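PDB 7NCV: glutaredoxin, CPYC type from Chlamydomonas reinhardtii, which probably reduces disulfides and glutathione mixed disulfides in electron transfer from glutathione, as a redox-active member of the CPYC glutaredoxins. Local coordinates for residues A[20-25]-A[74-79]; A[30-35]-A[84-89]. One frame throughout, in Å; residues are numbered along the deposited sequence.

Interaction 1. Residues A[20-25]-A[74-79]; sequences IVYSKT and RVFING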
# COMPACT_ATOMS: atom_id res chain seq x y z
N ILE A 20 -0.90 2.35 -4.36
CA ILE A 20 -1.96 1.52 -3.80
C ILE A 20 -1.52 1.12 -2.38
O ILE A 20 -0.35 0.82 -2.13
CB ILE A 20 -2.29 0.29 -4.70
CG1 ILE A 20 -3.38 -0.57 -4.06
CG2 ILE A 20 -1.02 -0.56 -4.95
CD1 ILE A 20 -3.97 -1.63 -5.07
N VAL A 21 -2.47 1.12 -1.46
CA VAL A 21 -2.23 0.80 -0.05
C VAL A 21 -3.19 -0.32 0.30
O VAL A 21 -4.42 -0.15 0.14
CB VAL A 21 -2.54 1.99 0.85
CG1 VAL A 21 -2.24 1.61 2.33
CG2 VAL A 21 -1.76 3.22 0.41
N TYR A 22 -2.67 -1.44 0.81
CA TYR A 22 -3.49 -2.47 1.42
C TYR A 22 -3.59 -2.15 2.90
O TYR A 22 -2.58 -1.85 3.55
CB TYR A 22 -2.84 -3.85 1.20
CG TYR A 22 -3.07 -4.26 -0.23
CD1 TYR A 22 -4.24 -4.94 -0.58
CD2 TYR A 22 -2.22 -3.83 -1.25
CE1 TYR A 22 -4.56 -5.24 -1.91
CE2 TYR A 22 -2.48 -4.15 -2.60
CZ TYR A 22 -3.66 -4.86 -2.91
OH TYR A 22 -3.95 -5.17 -4.25
N SER A 23 -4.83 -2.14 3.41
CA SER A 23 -5.12 -1.50 4.69
C SER A 23 -6.23 -2.26 5.41
O SER A 23 -6.82 -3.20 4.86
CB SER A 23 -5.53 -0.05 4.34
OG SER A 23 -6.05 0.70 5.45
N LYS A 24 -6.48 -1.88 6.66
CA LYS A 24 -7.75 -2.18 7.32
C LYS A 24 -8.25 -0.88 7.94
O LYS A 24 -7.45 0.03 8.24
CB LYS A 24 -7.63 -3.22 8.41
CG LYS A 24 -7.24 -4.58 7.85
CD LYS A 24 -7.03 -5.64 8.95
CE LYS A 24 -6.47 -6.95 8.31
NZ LYS A 24 -6.16 -7.87 9.48
N THR A 25 -9.58 -0.76 8.07
CA THR A 25 -10.19 0.48 8.57
C THR A 25 -9.66 0.85 9.96
O THR A 25 -9.29 2.00 10.19
CB THR A 25 -11.72 0.33 8.60
OG1 THR A 25 -12.13 0.13 7.22
CG2 THR A 25 -12.43 1.57 9.17
N ARG A 74 0.39 -2.01 3.69
CA ARG A 74 1.44 -2.36 2.71
C ARG A 74 1.30 -1.39 1.55
O ARG A 74 0.29 -1.40 0.84
CB ARG A 74 1.30 -3.83 2.24
CG ARG A 74 1.46 -4.84 3.40
CD ARG A 74 2.95 -5.09 3.74
NE ARG A 74 3.23 -5.39 5.14
CZ ARG A 74 4.41 -5.82 5.57
NH1 ARG A 74 4.64 -6.11 6.87
NH2 ARG A 74 5.40 -5.89 4.71
N VAL A 75 2.25 -0.47 1.44
CA VAL A 75 2.19 0.64 0.49
C VAL A 75 3.07 0.34 -0.70
O VAL A 75 4.26 -0.05 -0.54
CB VAL A 75 2.68 1.94 1.17
CG1 VAL A 75 2.70 3.08 0.20
CG2 VAL A 75 1.80 2.27 2.39
N PHE A 76 2.51 0.53 -1.90
CA PHE A 76 3.26 0.36 -3.15
C PHE A 76 3.19 1.62 -3.98
O PHE A 76 2.13 2.26 -4.07
CB PHE A 76 2.68 -0.80 -3.99
CG PHE A 76 2.69 -2.15 -3.28
CD1 PHE A 76 1.68 -2.47 -2.33
CD2 PHE A 76 3.62 -3.11 -3.66
CE1 PHE A 76 1.65 -3.74 -1.74
CE2 PHE A 76 3.59 -4.37 -3.10
CZ PHE A 76 2.62 -4.69 -2.13
N ILE A 77 4.31 1.99 -4.61
CA ILE A 77 4.35 3.14 -5.51
C ILE A 77 5.07 2.71 -6.78
O ILE A 77 6.15 2.11 -6.70
CB ILE A 77 5.08 4.33 -4.87
CG1 ILE A 77 4.30 4.76 -3.58
CG2 ILE A 77 5.21 5.47 -5.87
CD1 ILE A 77 5.06 5.87 -2.83
N ASN A 78 4.46 2.99 -7.95
CA ASN A 78 5.13 2.70 -9.24
C ASN A 78 5.48 1.21 -9.37
O ASN A 78 6.50 0.84 -9.98
CB ASN A 78 6.41 3.55 -9.41
CG ASN A 78 6.87 3.63 -10.85
OD1 ASN A 78 6.06 3.73 -11.75
ND2 ASN A 78 8.18 3.57 -11.05
N GLY A 79 4.67 0.36 -8.74
CA GLY A 79 4.80 -1.10 -8.84
C GLY A 79 5.79 -1.69 -7.85
O GLY A 79 6.02 -2.92 -7.90
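Tyr-22 and Phe-76 stand on the same face of the sheet, one on each strand, and their rings meet at a slant: Tyr-22 CD2 lies 3.9 Å from Phe-76 CE1. Each ring is placed beside its own backbone N, CG anti to the carbonyl carbon (chi1 -75° in Tyr-22, -59° in Phe-76), and from there the two converge over the same side of the sheet. The ring of Phe-76 turns its edge to Ile-20 O, which lies in the ring plane. Nearer the backbone, Phe-76 CB rests 3.8 Å from Ile-20 CG2, the two side chains running alongside each other before the end of Ile-20 leads away. Arg-74 shares this face, but its end leads away, where NE bonds to Ser-71 O. Helices 3-16 and 58-67 cover the face, touching the side chains of Tyr-22 and Phe-76. On the reverse side Val-21 and Val-75 lie side by side at a non-hydrogen-bonded pair, CG1 of Val-21 4.1 Å from CG2 of Val-75.

Four backbone bonds hold this register. Ile-20 and Phe-76 exchange two, and the one from Phe-76 N to Ile-20 O measures 2.9 Å. Tyr-22 and Arg-74 exchange the other two; Arg-74 O, 3.0 Å from Tyr-22 N, also receives a CA-H...O contact from Val-21 CA. The axes of strands 20-23 and 74-77 run antiparallel at 171° and approach to 4.8 Å. Strand 46-49 flanks 20-23 in parallel and strand 80-83 flanks 74-77, which makes this the central antiparallel pair of the four-stranded, 2-1-3-4 mixed sheet of the thioredoxin fold in a glutaredoxin.

Interaction 2. Residues A[30-35]-A[84-89]; sequences CVKAKN and GGDDTA. With ACT (acetate ion), chain B.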
# COMPACT_ATOMS: atom_id res chain seq x y z
N CYS A 30 -2.09 2.17 9.44
CA CYS A 30 -2.68 2.46 8.12
C CYS A 30 -2.99 3.94 8.01
O CYS A 30 -2.74 4.58 6.98
CB CYS A 30 -3.94 1.63 7.93
SG CYS A 30 -3.65 -0.17 7.78
N VAL A 31 -3.51 4.53 9.10
CA VAL A 31 -3.78 5.96 9.10
C VAL A 31 -2.49 6.74 8.93
O VAL A 31 -2.45 7.74 8.22
CB VAL A 31 -4.55 6.38 10.38
CG1 VAL A 31 -4.75 7.92 10.40
CG2 VAL A 31 -5.87 5.65 10.44
N LYS A 32 -1.40 6.32 9.59
CA LYS A 32 -0.14 7.02 9.43
C LYS A 32 0.28 7.03 7.97
O LYS A 32 0.71 8.07 7.46
CB LYS A 32 0.92 6.32 10.29
CG LYS A 32 2.24 7.04 10.39
CD LYS A 32 3.18 6.35 11.41
CE LYS A 32 2.69 6.38 12.80
NZ LYS A 32 3.85 6.03 13.70
N ALA A 33 0.11 5.90 7.28
CA ALA A 33 0.48 5.86 5.86
C ALA A 33 -0.44 6.73 5.03
O ALA A 33 0.04 7.45 4.14
CB ALA A 33 0.40 4.42 5.38
N LYS A 34 -1.75 6.66 5.30
CA LYS A 34 -2.71 7.44 4.52
C LYS A 34 -2.46 8.92 4.71
O LYS A 34 -2.45 9.70 3.76
CB LYS A 34 -4.12 7.08 4.95
CG LYS A 34 -4.52 5.70 4.48
CD LYS A 34 -5.78 5.33 5.34
CE LYS A 34 -6.33 4.01 4.82
NZ LYS A 34 -7.56 3.72 5.67
N ASN A 35 -2.21 9.34 5.97
CA ASN A 35 -2.01 10.76 6.24
C ASN A 35 -0.75 11.24 5.54
O ASN A 35 -0.71 12.39 5.04
CB ASN A 35 -1.90 11.00 7.74
CG ASN A 35 -3.26 11.01 8.41
OD1 ASN A 35 -4.31 11.04 7.76
ND2 ASN A 35 -3.23 10.98 9.77
N GLY A 84 5.65 -0.06 5.26
CA GLY A 84 4.46 0.12 6.07
C GLY A 84 4.23 1.55 6.50
O GLY A 84 4.64 2.51 5.82
N GLY A 85 3.55 1.70 7.64
CA GLY A 85 3.12 3.03 8.04
C GLY A 85 4.27 3.90 8.50
O GLY A 85 4.42 5.05 8.05
N ASP A 86 5.12 3.37 9.38
CA ASP A 86 6.30 4.14 9.76
C ASP A 86 7.18 4.45 8.56
O ASP A 86 7.71 5.56 8.45
CB ASP A 86 7.11 3.39 10.82
CG ASP A 86 6.53 3.57 12.20
OD1 ASP A 86 5.58 4.37 12.38
OD2 ASP A 86 7.05 2.92 13.16
N ASP A 87 7.35 3.48 7.64
CA ASP A 87 8.20 3.73 6.48
C ASP A 87 7.62 4.88 5.65
O ASP A 87 8.36 5.71 5.10
CB ASP A 87 8.29 2.49 5.61
CG ASP A 87 8.94 1.34 6.29
OD1 ASP A 87 9.95 1.55 7.06
OD2 ASP A 87 8.53 0.17 6.03
N THR A 88 6.30 4.85 5.42
CA THR A 88 5.70 5.86 4.56
C THR A 88 5.77 7.23 5.20
O THR A 88 6.09 8.24 4.52
CB THR A 88 4.25 5.46 4.23
OG1 THR A 88 4.28 4.15 3.62
CG2 THR A 88 3.62 6.43 3.22
N ALA A 89 5.52 7.31 6.52
CA ALA A 89 5.67 8.59 7.21
C ALA A 89 7.11 9.08 7.19
O ALA A 89 7.35 10.29 7.02
CB ALA A 89 5.17 8.44 8.66
C ACT B . 3.99 -0.26 10.28
O ACT B . 3.22 -0.36 9.30
OXT ACT B . 4.88 0.62 10.43
CH3 ACT B . 3.87 -1.33 11.43
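Lys-32 lays the aliphatic part of its side chain over the start of helix 85-94, its CG 3.7 Å from Ala-89 CB and close to Gly-85 O as well. With CG anti to the backbone N (chi1 -172°) the chain sets out toward the other helix, and a bend at chi3 (-65°) carries NZ round to Asp-86. There NZ meets OD1 at 2.7 Å, nearly in line with its C-O bond, in a salt bridge where the two side chains pass at a slant. Deeper in, Ala-33 CB packs 4.1 Å from Gly-85 CA, and the CG2 methyl of Thr-88 comes against Ala-33 O. Gly-85 lacks a side chain, and the backbones close to 4.4 Å between its CA and that of Ala-33. The segment axes run 7.7 Å apart at only 21°. Val-75 of the central sheet touches Ala-33.

Gly-84 is the N-cap of the second helix. Its O takes two bonds, from Thr-88 N and from Thr-88 OG1, on opposite faces of the carbonyl plane, while its N gives one to Asp-87 OD2. An acetate ion, probably from the crystallisation liquor, sits over the helix start: Gly-85 N bonds to its O at 2.7 Å, and Asp-86 N to its OXT at 3.0 Å. Two nearly straight N-H bonds to one carboxylate, where the helix dipole would favour a negative charge, suggest a small anion-binding site; in related glutaredoxins the equivalent helix start receives a carboxylate of glutathione, and the acetate is consistent with that role here.

From the N terminus, strand 19-23 enters the sheet first, and helix 28-41 follows directly, carrying Cys-30 of the CxxC. The chain then passes through strand 46-49 and helix 58-67 before strand 74-77 returns beside 20-25, closing the loop of interaction 1. After strand 80-83, helix 85-94 comes back against helix 28-41 and closes interaction 2. The two loops cross, their segments alternating along the chain. Interaction 1 joins the central strands; interaction 2 pairs two helices on one side of that sheet. They meet where Val-75 CG2 packs 3.3 Å from Thr-88 OG1, and where Ser-23 OG lies near Cys-30 CB.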